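Local structure of 5'-Methylthioadenosine Nucleosidase (Arabidopsis thaliana, 2QTG) at residues A[27-32]-A[110-115]; A[33-38]-A[88-93]; A[67-72]-A[254-259]; A[157-162]-A[214-219]. The protein is a plant nucleosidase of the phosphorylase superfamily, a dimer whose subunits are built on a mixed beta sheet flanked by helices. All coordinates share one frame; numbering follows the deposited sequence.

Interaction 1 of 4, residues A[27-32]-A[110-115]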
loop_
_atom_site.group_PDB
_atom_site.type_symbol
_atom_site.label_atom_id
_atom_site.label_comp_id
_atom_site.label_asym_id
_atom_site.label_seq_id
_atom_site.Cartn_x
_atom_site.Cartn_y
_atom_site.Cartn_z
ATOM N N SER A 27 8.253 26.400 -3.165
ATOM C CA SER A 27 7.160 27.191 -2.637
ATOM C C SER A 27 6.223 26.389 -1.723
ATOM O O SER A 27 5.521 26.968 -0.889
ATOM C CB SER A 27 6.397 27.881 -3.774
ATOM O OG SER A 27 5.677 26.944 -4.543
ATOM N N SER A 28 6.255 25.067 -1.876
ATOM C CA SER A 28 5.328 24.135 -1.219
ATOM C C SER A 28 5.973 22.797 -0.750
ATOM O O SER A 28 6.640 22.078 -1.536
ATOM C CB SER A 28 4.111 23.908 -2.140
ATOM O OG SER A 28 3.476 22.692 -1.908
ATOM N N VAL A 29 5.788 22.494 0.538
ATOM C CA VAL A 29 6.284 21.263 1.182
ATOM C C VAL A 29 5.099 20.481 1.764
ATOM O O VAL A 29 4.267 21.045 2.494
ATOM C CB VAL A 29 7.275 21.584 2.335
ATOM C CG1 VAL A 29 7.618 20.319 3.139
ATOM C CG2 VAL A 29 8.513 22.222 1.802
ATOM N N VAL A 30 4.986 19.203 1.398
ATOM C CA VAL A 30 4.071 18.283 2.054
ATOM C C VAL A 30 4.833 17.337 3.020
ATOM O O VAL A 30 5.770 16.641 2.620
ATOM C CB VAL A 30 3.236 17.449 1.029
ATOM C CG1 VAL A 30 2.505 16.289 1.710
ATOM C CG2 VAL A 30 2.244 18.325 0.281
ATOM N N PHE A 31 4.432 17.347 4.281
ATOM C CA PHE A 31 4.843 16.335 5.290
ATOM C C PHE A 31 3.840 15.180 5.307
ATOM O O PHE A 31 2.638 15.389 5.476
ATOM C CB PHE A 31 4.900 16.925 6.683
ATOM C CG PHE A 31 6.113 17.721 6.955
ATOM C CD1 PHE A 31 6.209 19.045 6.490
ATOM C CD2 PHE A 31 7.173 17.172 7.682
ATOM C CE1 PHE A 31 7.336 19.791 6.747
ATOM C CE2 PHE A 31 8.325 17.925 7.951
ATOM C CZ PHE A 31 8.407 19.217 7.485
ATOM N N VAL A 32 4.329 13.959 5.099
ATOM C CA VAL A 32 3.477 12.764 5.253
ATOM C C VAL A 32 3.818 12.098 6.589
ATOM O O VAL A 32 4.930 11.563 6.767
ATOM C CB VAL A 32 3.671 11.740 4.067
ATOM C CG1 VAL A 32 2.963 10.412 4.379
ATOM C CG2 VAL A 32 3.148 12.353 2.761
ATOM N N ILE A 110 8.227 19.190 -2.924
ATOM C CA ILE A 110 9.000 18.191 -2.191
ATOM C C ILE A 110 8.112 17.547 -1.102
ATOM O O ILE A 110 7.269 18.195 -0.514
ATOM C CB ILE A 110 10.285 18.857 -1.599
ATOM C CG1 ILE A 110 11.188 17.853 -0.855
ATOM C CG2 ILE A 110 9.928 20.069 -0.758
ATOM C CD1 ILE A 110 12.693 18.365 -0.673
ATOM N N ILE A 111 8.298 16.264 -0.880
ATOM C CA ILE A 111 7.611 15.526 0.172
ATOM C C ILE A 111 8.620 15.188 1.278
ATOM O O ILE A 111 9.735 14.779 0.985
ATOM C CB ILE A 111 7.091 14.171 -0.378
ATOM C CG1 ILE A 111 6.100 14.341 -1.516
ATOM C CG2 ILE A 111 6.602 13.177 0.776
ATOM C CD1 ILE A 111 4.858 15.029 -1.155
ATOM N N ILE A 112 8.200 15.333 2.527
ATOM C CA ILE A 112 8.966 14.905 3.670
ATOM C C ILE A 112 8.140 13.886 4.467
ATOM O O ILE A 112 7.121 14.214 5.082
ATOM C CB ILE A 112 9.360 16.082 4.604
ATOM C CG1 ILE A 112 9.926 17.279 3.811
ATOM C CG2 ILE A 112 10.213 15.574 5.846
ATOM C CD1 ILE A 112 10.474 18.413 4.626
ATOM N N ASN A 113 8.605 12.649 4.466
ATOM C CA ASN A 113 8.054 11.594 5.320
ATOM C C ASN A 113 8.794 11.696 6.655
ATOM O O ASN A 113 9.960 11.405 6.739
ATOM C CB ASN A 113 8.217 10.216 4.665
ATOM C CG ASN A 113 7.712 9.046 5.535
ATOM O OD1 ASN A 113 8.321 7.986 5.524
ATOM N ND2 ASN A 113 6.598 9.249 6.290
ATOM N N ALA A 114 8.109 12.167 7.691
ATOM C CA ALA A 114 8.718 12.346 9.026
ATOM C C ALA A 114 8.009 11.449 10.043
ATOM O O ALA A 114 6.782 11.390 10.066
ATOM C CB ALA A 114 8.612 13.820 9.460
ATOM N N GLY A 115 8.760 10.762 10.898
ATOM C CA GLY A 115 8.157 9.931 11.937
ATOM C C GLY A 115 9.163 9.124 12.742
ATOM O O GLY A 115 10.384 9.249 12.557
#
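With chi1 -79° the Phe31 ring swings to the side of its own backbone N, and Ile112, whose CG2 stands opposite its backbone N (chi1 of CG1 -47°), rises beside it on the same face of the sheet. Ile112 CB sits over one face of the ring, 4.1 Å from the centroid and displaced toward the rim; CG2 covers the CD2-CE2 side, while CD1, at the end of the extended CG1 arm, lies 3.6 Å from Phe31 CZ. Ile112 CD1 also meets Val29 CG1, so the isoleucine fills the step between Val29 and Phe31. Ala114 CB lies at the ring's edge. On the other face of the sheet Ile111 folds its CD1 back against Val30 CB at 3.6 Å, and its CG2 meets Val32 CG2. The two segments are adjacent parallel strands in the central sheet of the phosphorylase-superfamily fold, strand 28-32 lying between 72-78 and 110-119. Their pairing runs through Val30 N to Ile110 O, Ile112 N to Val30 O (2.8 Å) and Val32 N to Ile112 O (2.8 Å). At the C-terminal end the bond of Ala114 N to Val32 O is weak, 3.4 Å, and the same oxygen is gripped more closely by Asn113 ND2 at 2.9 Å. That oxygen lies almost exactly in the amide plane of Asn113, and Lys221 NZ binds Asn113 OD1, so both ends of the buried amide are held and its rotation is fixed. Helix 234-259 covers the Phe31 and Ile112 face through Ile256 and Val255.

Interaction 2 of 4, residues A[33-38]-A[88-93]. With MTH (2-(4-amino-pyrrolo[2,3-D]pyrimidin-7-yl)-5-methylsulfanylmethyl-tetrahydro-furan-3,4-diol), chain C.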
loop_
_atom_site.group_PDB
_atom_site.type_symbol
_atom_site.label_atom_id
_atom_site.label_comp_id
_atom_site.label_asym_id
_atom_site.label_seq_id
_atom_site.Cartn_x
_atom_site.Cartn_y
_atom_site.Cartn_z
ATOM N N ILE A 33 2.893 12.163 7.549
ATOM C CA ILE A 33 3.206 11.697 8.896
ATOM C C ILE A 33 2.157 10.657 9.308
ATOM O O ILE A 33 0.955 10.938 9.294
ATOM C CB ILE A 33 3.331 12.856 9.970
ATOM C CG1 ILE A 33 4.378 13.943 9.555
ATOM C CG2 ILE A 33 3.634 12.218 11.366
ATOM C CD1 ILE A 33 4.419 15.236 10.479
ATOM N N ALA A 34 2.611 9.468 9.685
ATOM C CA ALA A 34 1.692 8.311 9.808
ATOM C C ALA A 34 0.762 8.365 11.049
ATOM O O ALA A 34 -0.422 8.009 10.958
ATOM C CB ALA A 34 2.475 7.032 9.817
ATOM N N MET A 35 1.310 8.815 12.176
ATOM C CA MET A 35 0.552 8.918 13.436
ATOM C C MET A 35 0.342 10.361 13.905
ATOM O O MET A 35 1.289 11.165 13.932
ATOM C CB MET A 35 1.268 8.120 14.535
ATOM C CG MET A 35 1.551 6.666 14.144
ATOM S SD MET A 35 1.896 5.622 15.568
ATOM C CE MET A 35 3.502 6.267 16.004
ATOM N N GLN A 36 -0.874 10.689 14.336
ATOM C CA GLN A 36 -1.141 12.079 14.716
ATOM C C GLN A 36 -0.312 12.606 15.878
ATOM O O GLN A 36 -0.095 13.808 15.953
ATOM C CB GLN A 36 -2.634 12.363 14.908
ATOM C CG GLN A 36 -3.322 12.748 13.575
ATOM C CD GLN A 36 -4.848 12.808 13.700
ATOM O OE1 GLN A 36 -5.536 11.772 13.816
ATOM N NE2 GLN A 36 -5.383 14.026 13.666
ATOM N N ALA A 37 0.174 11.713 16.738
ATOM C CA ALA A 37 1.090 12.063 17.827
ATOM C C ALA A 37 2.473 12.517 17.323
ATOM O O ALA A 37 3.156 13.299 17.996
ATOM C CB ALA A 37 1.255 10.867 18.777
ATOM N N GLU A 38 2.901 11.981 16.172
ATOM C CA GLU A 38 4.118 12.434 15.478
ATOM C C GLU A 38 3.863 13.806 14.771
ATOM O O GLU A 38 4.807 14.569 14.525
ATOM C CB GLU A 38 4.598 11.377 14.441
ATOM C CG GLU A 38 5.061 9.960 14.930
ATOM C CD GLU A 38 5.098 8.864 13.779
ATOM O OE1 GLU A 38 4.315 8.935 12.806
ATOM O OE2 GLU A 38 5.918 7.912 13.836
ATOM N N ASP A 88 -4.517 4.978 14.809
ATOM C CA ASP A 88 -3.843 5.564 13.635
ATOM C C ASP A 88 -3.623 4.519 12.535
ATOM O O ASP A 88 -3.119 3.412 12.785
ATOM C CB ASP A 88 -2.482 6.228 13.964
ATOM C CG ASP A 88 -2.633 7.560 14.684
ATOM O OD1 ASP A 88 -3.061 8.581 14.108
ATOM O OD2 ASP A 88 -2.292 7.582 15.862
ATOM N N SER A 89 -3.995 4.918 11.321
ATOM C CA SER A 89 -3.918 4.088 10.127
ATOM C C SER A 89 -2.479 3.904 9.562
ATOM O O SER A 89 -2.152 4.311 8.426
ATOM C CB SER A 89 -4.888 4.641 9.089
ATOM O OG SER A 89 -6.228 4.370 9.494
ATOM N N VAL A 90 -1.642 3.276 10.379
ATOM C CA VAL A 90 -0.224 3.032 10.078
ATOM C C VAL A 90 -0.054 2.024 8.926
ATOM O O VAL A 90 -1.019 1.336 8.522
ATOM C CB VAL A 90 0.567 2.508 11.343
ATOM C CG1 VAL A 90 0.648 3.555 12.431
ATOM C CG2 VAL A 90 -0.084 1.195 11.916
ATOM N N GLY A 91 1.159 1.962 8.364
ATOM C CA GLY A 91 1.476 0.944 7.362
ATOM C C GLY A 91 1.457 1.451 5.931
ATOM O O GLY A 91 1.108 2.603 5.669
ATOM N N THR A 92 1.896 0.596 5.003
ATOM C CA THR A 92 2.291 1.047 3.660
ATOM C C THR A 92 1.092 1.467 2.801
ATOM O O THR A 92 1.184 2.409 2.034
ATOM C CB THR A 92 3.089 -0.037 2.882
ATOM O OG1 THR A 92 2.261 -1.191 2.699
ATOM C CG2 THR A 92 4.424 -0.399 3.595
ATOM N N VAL A 93 -0.052 0.810 2.968
ATOM C CA VAL A 93 -1.225 1.131 2.138
ATOM C C VAL A 93 -1.801 2.512 2.373
ATOM O O VAL A 93 -1.890 3.293 1.432
ATOM C CB VAL A 93 -2.302 -0.045 2.159
ATOM C CG1 VAL A 93 -3.622 0.357 1.541
ATOM C CG2 VAL A 93 -1.730 -1.243 1.396
HETATM C CS MTH C . 1.998 1.772 15.707
HETATM S "S5'" MTH C . 2.984 0.874 14.505
HETATM C "C5'" MTH C . 4.451 1.849 14.689
HETATM C "C4'" MTH C . 4.514 3.156 13.884
HETATM O "O4'" MTH C . 5.746 3.830 14.238
HETATM C "C2'" MTH C . 6.034 2.767 12.088
HETATM O "O2'" MTH C . 6.541 3.312 10.845
HETATM C "C3'" MTH C . 4.553 2.989 12.363
HETATM O "O3'" MTH C . 4.011 4.190 11.787
HETATM C "C1'" MTH C . 6.768 3.456 13.262
HETATM N N9 MTH C . 7.704 2.551 13.899
HETATM C C8 MTH C . 8.217 2.693 15.075
HETATM C C7 MTH C . 9.151 1.887 15.326
HETATM C C5 MTH C . 9.088 0.820 14.595
HETATM C C6 MTH C . 9.754 -0.374 14.575
HETATM N N6 MTH C . 10.606 -0.740 15.572
HETATM N N1 MTH C . 9.444 -1.165 13.504
HETATM C C2 MTH C . 8.568 -0.765 12.520
HETATM N N3 MTH C . 7.915 0.437 12.550
HETATM C C4 MTH C . 8.198 1.257 13.591
HETATM O O HOH W 1 -2.653 9.280 11.578
HETATM O O HOH W 2 -1.551 9.072 17.913
#
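The two backbones come closest at Met35 and Asp88, CA to CA 5.5 Å, and at Ala34 and Val90, where Met35, the N-cap residue of helix 36-46, passes the loop leading to helix 92-106. The backbone N of Gln36, in the first turn of helix 36-46, donates to Asp88 OD1 at 3.0 Å. The bond is straight at the hydrogen, 168°, yet the N-H meets the oxygen from well above the carboxylate plane. A water bridges the same OD1 to Ala34 O, and a second water donates to OD2, so both carboxylate oxygens are engaged; a negative charge beside the start of a helix would probably be stabilised by the helix dipole. Glu38 works from within its own helix: OE1 accepts the backbone N of Met35 at 3.1 Å, and Thr116 OG1 takes OE2. Met35 has CG opposite its carbonyl carbon (chi1 -54°), which lays the chain across Asp88 and brings CG to 3.7 Å from Val90 CG1. Its bent end turns to the bound MTH: SD lies 3.9 Å from the ligand's methyl carbon CS, and CE 3.8 Å from O4'. Val90 CG1 faces ligand O3' at 3.5 Å, and Ala34 CB also approaches that oxygen. These three residues form an apolar wall of the pocket on the ribose and methylsulfanyl side, while Glu202 hydrogen-bonds the ligand. Val90 O is held by Tyr151 of the second subunit, placing the wall at the dimer interface. The contact joins the link from strand 28-32 into helix 36-46 with the loop entering helix 92-106, beside strand 72-78.

Interaction 3 of 4, residues A[67-72]-A[254-259]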
loop_
_atom_site.group_PDB
_atom_site.type_symbol
_atom_site.label_atom_id
_atom_site.label_comp_id
_atom_site.label_asym_id
_atom_site.label_seq_id
_atom_site.Cartn_x
_atom_site.Cartn_y
_atom_site.Cartn_z
ATOM N N GLY A 67 -0.567 25.623 6.648
ATOM C CA GLY A 67 -0.093 26.944 7.039
ATOM C C GLY A 67 0.929 27.486 6.053
ATOM O O GLY A 67 1.266 26.835 5.066
ATOM N N VAL A 68 1.407 28.697 6.314
ATOM C CA VAL A 68 2.474 29.336 5.526
ATOM C C VAL A 68 3.542 29.888 6.483
ATOM O O VAL A 68 3.217 30.365 7.569
ATOM C CB VAL A 68 1.922 30.462 4.574
ATOM C CG1 VAL A 68 3.058 31.261 3.871
ATOM C CG2 VAL A 68 0.964 29.889 3.544
ATOM N N HIS A 69 4.800 29.666 6.164
ATOM C CA HIS A 69 5.866 30.145 7.018
ATOM C C HIS A 69 6.900 30.873 6.211
ATOM O O HIS A 69 7.786 30.268 5.630
ATOM C CB HIS A 69 6.524 28.990 7.768
ATOM C CG HIS A 69 7.747 29.367 8.545
ATOM N ND1 HIS A 69 7.687 29.960 9.785
ATOM C CD2 HIS A 69 9.061 29.194 8.277
ATOM C CE1 HIS A 69 8.908 30.158 10.237
ATOM N NE2 HIS A 69 9.760 29.701 9.341
ATOM N N LYS A 70 6.710 32.182 6.137
ATOM C CA LYS A 70 7.427 33.042 5.234
ATOM C C LYS A 70 7.164 32.611 3.805
ATOM O O LYS A 70 6.044 32.573 3.345
ATOM C CB LYS A 70 8.917 33.109 5.535
ATOM C CG LYS A 70 9.209 33.438 6.972
ATOM C CD LYS A 70 10.541 32.876 7.430
ATOM C CE LYS A 70 11.365 33.921 8.174
ATOM N NZ LYS A 70 12.578 33.373 8.835
ATOM N N ASP A 71 8.229 32.316 3.095
ATOM C CA ASP A 71 8.124 32.002 1.667
ATOM C C ASP A 71 7.472 30.634 1.358
ATOM O O ASP A 71 7.245 30.300 0.195
ATOM C CB ASP A 71 9.515 32.094 1.007
ATOM C CG ASP A 71 10.286 33.378 1.384
ATOM O OD1 ASP A 71 9.682 34.370 1.883
ATOM O OD2 ASP A 71 11.521 33.389 1.156
ATOM N N LEU A 72 7.123 29.875 2.395
ATOM C CA LEU A 72 6.785 28.459 2.232
ATOM C C LEU A 72 5.357 28.049 2.576
ATOM O O LEU A 72 4.908 28.261 3.702
ATOM C CB LEU A 72 7.705 27.627 3.116
ATOM C CG LEU A 72 8.931 26.905 2.580
ATOM C CD1 LEU A 72 9.451 26.021 3.701
ATOM C CD2 LEU A 72 8.591 26.073 1.351
ATOM N N LYS A 254 13.831 22.942 11.930
ATOM C CA LYS A 254 15.078 23.359 11.272
ATOM C C LYS A 254 15.148 23.001 9.765
ATOM O O LYS A 254 15.721 23.740 8.967
ATOM C CB LYS A 254 16.269 22.759 12.007
ATOM C CG LYS A 254 16.389 23.278 13.431
ATOM C CD LYS A 254 17.586 22.658 14.130
ATOM C CE LYS A 254 18.026 23.556 15.272
ATOM N NZ LYS A 254 19.201 23.043 16.020
ATOM N N VAL A 255 14.544 21.874 9.399
ATOM C CA VAL A 255 14.440 21.488 7.986
ATOM C C VAL A 255 13.575 22.498 7.192
ATOM O O VAL A 255 14.009 22.984 6.135
ATOM C CB VAL A 255 13.898 20.040 7.813
ATOM C CG1 VAL A 255 13.482 19.787 6.361
ATOM C CG2 VAL A 255 14.941 19.003 8.241
ATOM N N ILE A 256 12.372 22.811 7.693
ATOM C CA ILE A 256 11.503 23.853 7.087
ATOM C C ILE A 256 12.240 25.202 6.924
ATOM O O ILE A 256 12.218 25.793 5.834
ATOM C CB ILE A 256 10.143 24.035 7.884
ATOM C CG1 ILE A 256 9.228 22.804 7.711
ATOM C CG2 ILE A 256 9.360 25.300 7.451
ATOM C CD1 ILE A 256 8.021 22.797 8.686
ATOM N N ASN A 257 12.891 25.658 7.999
ATOM C CA ASN A 257 13.659 26.903 8.019
ATOM C C ASN A 257 14.797 26.922 6.990
ATOM O O ASN A 257 15.002 27.940 6.299
ATOM C CB ASN A 257 14.163 27.221 9.421
ATOM C CG ASN A 257 13.035 27.668 10.357
ATOM O OD1 ASN A 257 12.006 28.173 9.909
ATOM N ND2 ASN A 257 13.231 27.483 11.661
ATOM N N PHE A 258 15.483 25.788 6.855
ATOM C CA PHE A 258 16.531 25.620 5.823
ATOM C C PHE A 258 16.010 25.640 4.358
ATOM O O PHE A 258 16.602 26.281 3.495
ATOM C CB PHE A 258 17.337 24.338 6.099
ATOM C CG PHE A 258 18.458 24.119 5.146
ATOM C CD1 PHE A 258 19.727 24.661 5.393
ATOM C CD2 PHE A 258 18.251 23.381 3.994
ATOM C CE1 PHE A 258 20.776 24.447 4.504
ATOM C CE2 PHE A 258 19.284 23.172 3.099
ATOM C CZ PHE A 258 20.548 23.709 3.352
ATOM N N ILE A 259 14.909 24.923 4.099
ATOM C CA ILE A 259 14.284 24.847 2.780
ATOM C C ILE A 259 13.828 26.221 2.292
ATOM O O ILE A 259 13.891 26.516 1.087
ATOM C CB ILE A 259 13.035 23.913 2.809
ATOM C CG1 ILE A 259 13.486 22.445 2.861
ATOM C CG2 ILE A 259 12.109 24.223 1.635
ATOM C CD1 ILE A 259 12.325 21.399 3.088
#
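The His69 imidazole and the Asn257 carboxamide cross at about a right angle as side chains, with their planes 37° apart. Asn257 OD1 approaches the ring obliquely, and the bond from His69 NE2 is short at 2.8 Å but bent to 128° at the hydrogen and weak. His69 reaches the helix because its CG stands opposite the backbone N (chi1 173°), carrying the ring out from the end of strand 63-69. Asn257, with CG turned toward its backbone N side, brings the amide back to meet it. Beside this polar pair the ring also touches the helix, His69 CD2 lying 4.0 Å from Ile256 CG2. That methyl is shared: Leu72 CD1 comes to it at 3.8 Å, from a direction about a right angle to the histidine's. Leu72 crosses Ile259 at about a right angle, its CD1 3.8 Å from Ile259 CG2 with CD2 also near. CD1 also reaches the backbone, 3.5 Å from Ile256 O. The leucine fills the groove between Ile256 and Ile259, one helical turn apart. His69 to Leu72 forms a type II' beta turn at the end of the hairpin; Leu72 N to His69 O is weak, and His69 N to Leu72 O at 2.8 Å pairs the two residues. Both residues thus face the same helix while Lys70 and Asp71 occupy the tip. The hairpin of strands 63-69 and 72-78 rests on the C-terminal part of helix 234-259; Phe46 meets the histidine edge-to-face, and Phe31 and Val29 of strand 28-32 continue the apolar layer, against Ile256 and Ile259 respectively.

Interaction 4 of 4, residues A[157-162]-A[214-219]; sequences QAFSTP and KIPVVF
One hydrogen bond joins the segments: Phe159 N donates to Val217 O at 2.7 Å. The first side-chain carbons also crowd that oxygen, Phe159 CB at 3.4 Å and Ala158 CB farther out, so two loop residues surround the carbonyl. A CH-pi contact comes next: Pro216 CB lies over one face of the Phe159 ring, 3.9 Å from the centroid and nearest CD1 at 3.5 Å. The side chains run alongside each other, and chi1 of -162°, which sets Phe159 CG opposite its backbone N, is what lays the ring over the proline. The loop 157-162 leaves the short strand 156-157 and leads into helix 162-168, while 214-219 enters strand 217-226 of the central mixed sheet from a Schellman motif at Lys214 that ends helix 203-212; the two courses run nearly perpendicular, 94° apart. Apolar contacts complete the joint. Thr161, the N-cap residue of helix 162-168, turns CG2 to Val218 CG1 at 3.6 Å, and Val218 CG1 also meets Phe159 CB. Across the hydrogen bond from the Phe159-Pro216 contact, Ala158 CB touches the edge of the Phe219 ring, in its plane, 3.9 Å from CD1. Leu264 near the C-terminus packs against both Phe159 and Pro216, and Leu267 against Thr161.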
loop_
_atom_site.group_PDB
_atom_site.type_symbol
_atom_site.label_atom_id
_atom_site.label_comp_id
_atom_site.label_asym_id
_atom_site.label_seq_id
_atom_site.Cartn_x
_atom_site.Cartn_y
_atom_site.Cartn_z
ATOM N N GLN A 157 16.282 5.921 -4.019
ATOM C CA GLN A 157 17.128 6.952 -3.397
ATOM C C GLN A 157 16.292 8.120 -2.909
ATOM O O GLN A 157 15.369 8.566 -3.609
ATOM C CB GLN A 157 18.170 7.445 -4.405
ATOM C CG GLN A 157 18.998 6.322 -4.994
ATOM C CD GLN A 157 19.919 5.696 -3.962
ATOM O OE1 GLN A 157 20.634 6.413 -3.244
ATOM N NE2 GLN A 157 19.926 4.353 -3.887
ATOM N N ALA A 158 16.558 8.579 -1.688
ATOM C CA ALA A 158 15.971 9.846 -1.249
ATOM C C ALA A 158 16.577 10.948 -2.108
ATOM O O ALA A 158 17.676 10.790 -2.633
ATOM C CB ALA A 158 16.241 10.104 0.221
ATOM N N PHE A 159 15.859 12.043 -2.263
ATOM C CA PHE A 159 16.397 13.239 -2.940
ATOM C C PHE A 159 17.728 13.688 -2.286
ATOM O O PHE A 159 17.860 13.705 -1.067
ATOM C CB PHE A 159 15.385 14.379 -2.936
ATOM C CG PHE A 159 15.704 15.436 -3.951
ATOM C CD1 PHE A 159 15.459 15.194 -5.309
ATOM C CD2 PHE A 159 16.315 16.619 -3.572
ATOM C CE1 PHE A 159 15.788 16.168 -6.285
ATOM C CE2 PHE A 159 16.656 17.610 -4.546
ATOM C CZ PHE A 159 16.388 17.367 -5.888
ATOM N N SER A 160 18.722 13.991 -3.116
ATOM C CA SER A 160 20.042 14.401 -2.626
ATOM C C SER A 160 19.919 15.779 -1.963
ATOM O O SER A 160 19.500 16.724 -2.613
ATOM C CB SER A 160 21.046 14.461 -3.788
ATOM O OG SER A 160 22.377 14.670 -3.314
ATOM N N THR A 161 20.227 15.846 -0.670
ATOM C CA THR A 161 20.198 17.088 0.110
ATOM C C THR A 161 21.543 17.334 0.879
ATOM O O THR A 161 21.567 17.379 2.119
ATOM C CB THR A 161 18.960 17.163 1.071
ATOM O OG1 THR A 161 19.105 16.236 2.163
ATOM C CG2 THR A 161 17.656 16.903 0.332
ATOM N N PRO A 162 22.666 17.478 0.137
ATOM C CA PRO A 162 23.983 17.544 0.816
ATOM C C PRO A 162 24.182 18.758 1.718
ATOM O O PRO A 162 24.820 18.618 2.739
ATOM C CB PRO A 162 24.993 17.549 -0.338
ATOM C CG PRO A 162 24.221 18.087 -1.529
ATOM C CD PRO A 162 22.801 17.561 -1.330
ATOM N N LYS A 214 7.140 11.582 -9.863
ATOM C CA LYS A 214 8.350 12.387 -10.018
ATOM C C LYS A 214 8.448 13.581 -9.061
ATOM O O LYS A 214 8.755 14.708 -9.484
ATOM C CB LYS A 214 8.516 12.825 -11.490
ATOM C CG LYS A 214 8.613 11.643 -12.501
ATOM C CD LYS A 214 9.834 10.770 -12.201
ATOM C CE LYS A 214 9.855 9.426 -12.962
ATOM N NZ LYS A 214 8.561 8.666 -12.917
ATOM N N ILE A 215 8.186 13.331 -7.771
ATOM C CA ILE A 215 8.332 14.340 -6.733
ATOM C C ILE A 215 9.512 13.996 -5.824
ATOM O O ILE A 215 9.580 12.873 -5.290
ATOM C CB ILE A 215 7.055 14.506 -5.844
ATOM C CG1 ILE A 215 5.771 14.537 -6.695
ATOM C CG2 ILE A 215 7.179 15.724 -4.894
ATOM C CD1 ILE A 215 5.639 15.825 -7.550
ATOM N N PRO A 216 10.409 14.979 -5.608
ATOM C CA PRO A 216 11.526 14.818 -4.651
ATOM C C PRO A 216 10.996 14.409 -3.284
ATOM O O PRO A 216 10.013 14.962 -2.801
ATOM C CB PRO A 216 12.168 16.199 -4.573
ATOM C CG PRO A 216 11.733 16.931 -5.843
ATOM C CD PRO A 216 10.407 16.309 -6.263
ATOM N N VAL A 217 11.647 13.422 -2.685
ATOM C CA VAL A 217 11.223 12.939 -1.378
ATOM C C VAL A 217 12.441 12.825 -0.458
ATOM O O VAL A 217 13.517 12.379 -0.879
ATOM C CB VAL A 217 10.439 11.595 -1.493
ATOM C CG1 VAL A 217 11.351 10.451 -2.093
ATOM C CG2 VAL A 217 9.793 11.219 -0.167
ATOM N N VAL A 218 12.240 13.263 0.784
ATOM C CA VAL A 218 13.207 13.098 1.870
ATOM C C VAL A 218 12.494 12.557 3.127
ATOM O O VAL A 218 11.249 12.574 3.240
ATOM C CB VAL A 218 14.011 14.408 2.182
ATOM C CG1 VAL A 218 14.633 15.033 0.918
ATOM C CG2 VAL A 218 13.143 15.425 2.781
ATOM N N PHE A 219 13.302 12.043 4.034
ATOM C CA PHE A 219 12.849 11.295 5.194
ATOM C C PHE A 219 13.583 11.765 6.422
ATOM O O PHE A 219 14.826 11.774 6.469
ATOM C CB PHE A 219 13.129 9.795 5.048
ATOM C CG PHE A 219 12.553 9.169 3.824
ATOM C CD1 PHE A 219 13.272 9.191 2.621
ATOM C CD2 PHE A 219 11.311 8.522 3.868
ATOM C CE1 PHE A 219 12.760 8.673 1.488
ATOM C CE2 PHE A 219 10.788 7.935 2.721
ATOM C CZ PHE A 219 11.528 8.012 1.514
#

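Interactions 1, 3 and 4 all reach the central mixed sheet, whereas interaction 2 lies at the ligand pocket just beyond the C-terminal end of strand 28-32. Interaction 1 touches all three others, its centre 14, 11 and 10 Å from those of interactions 2, 3 and 4. Along the chain, 27-32 and 110-115 bracket interaction 2, interaction 4 falls between the two segments of interaction 3, and the segments of interactions 1 and 3 alternate. Interactions 2 and 4 lie about 20 Å apart, centre to centre, on opposite sides of the chain's centre. The sheet thereby joins the hairpin and helix 234-259 on one side to the ligand pocket at the C-terminal end of strand 28-32.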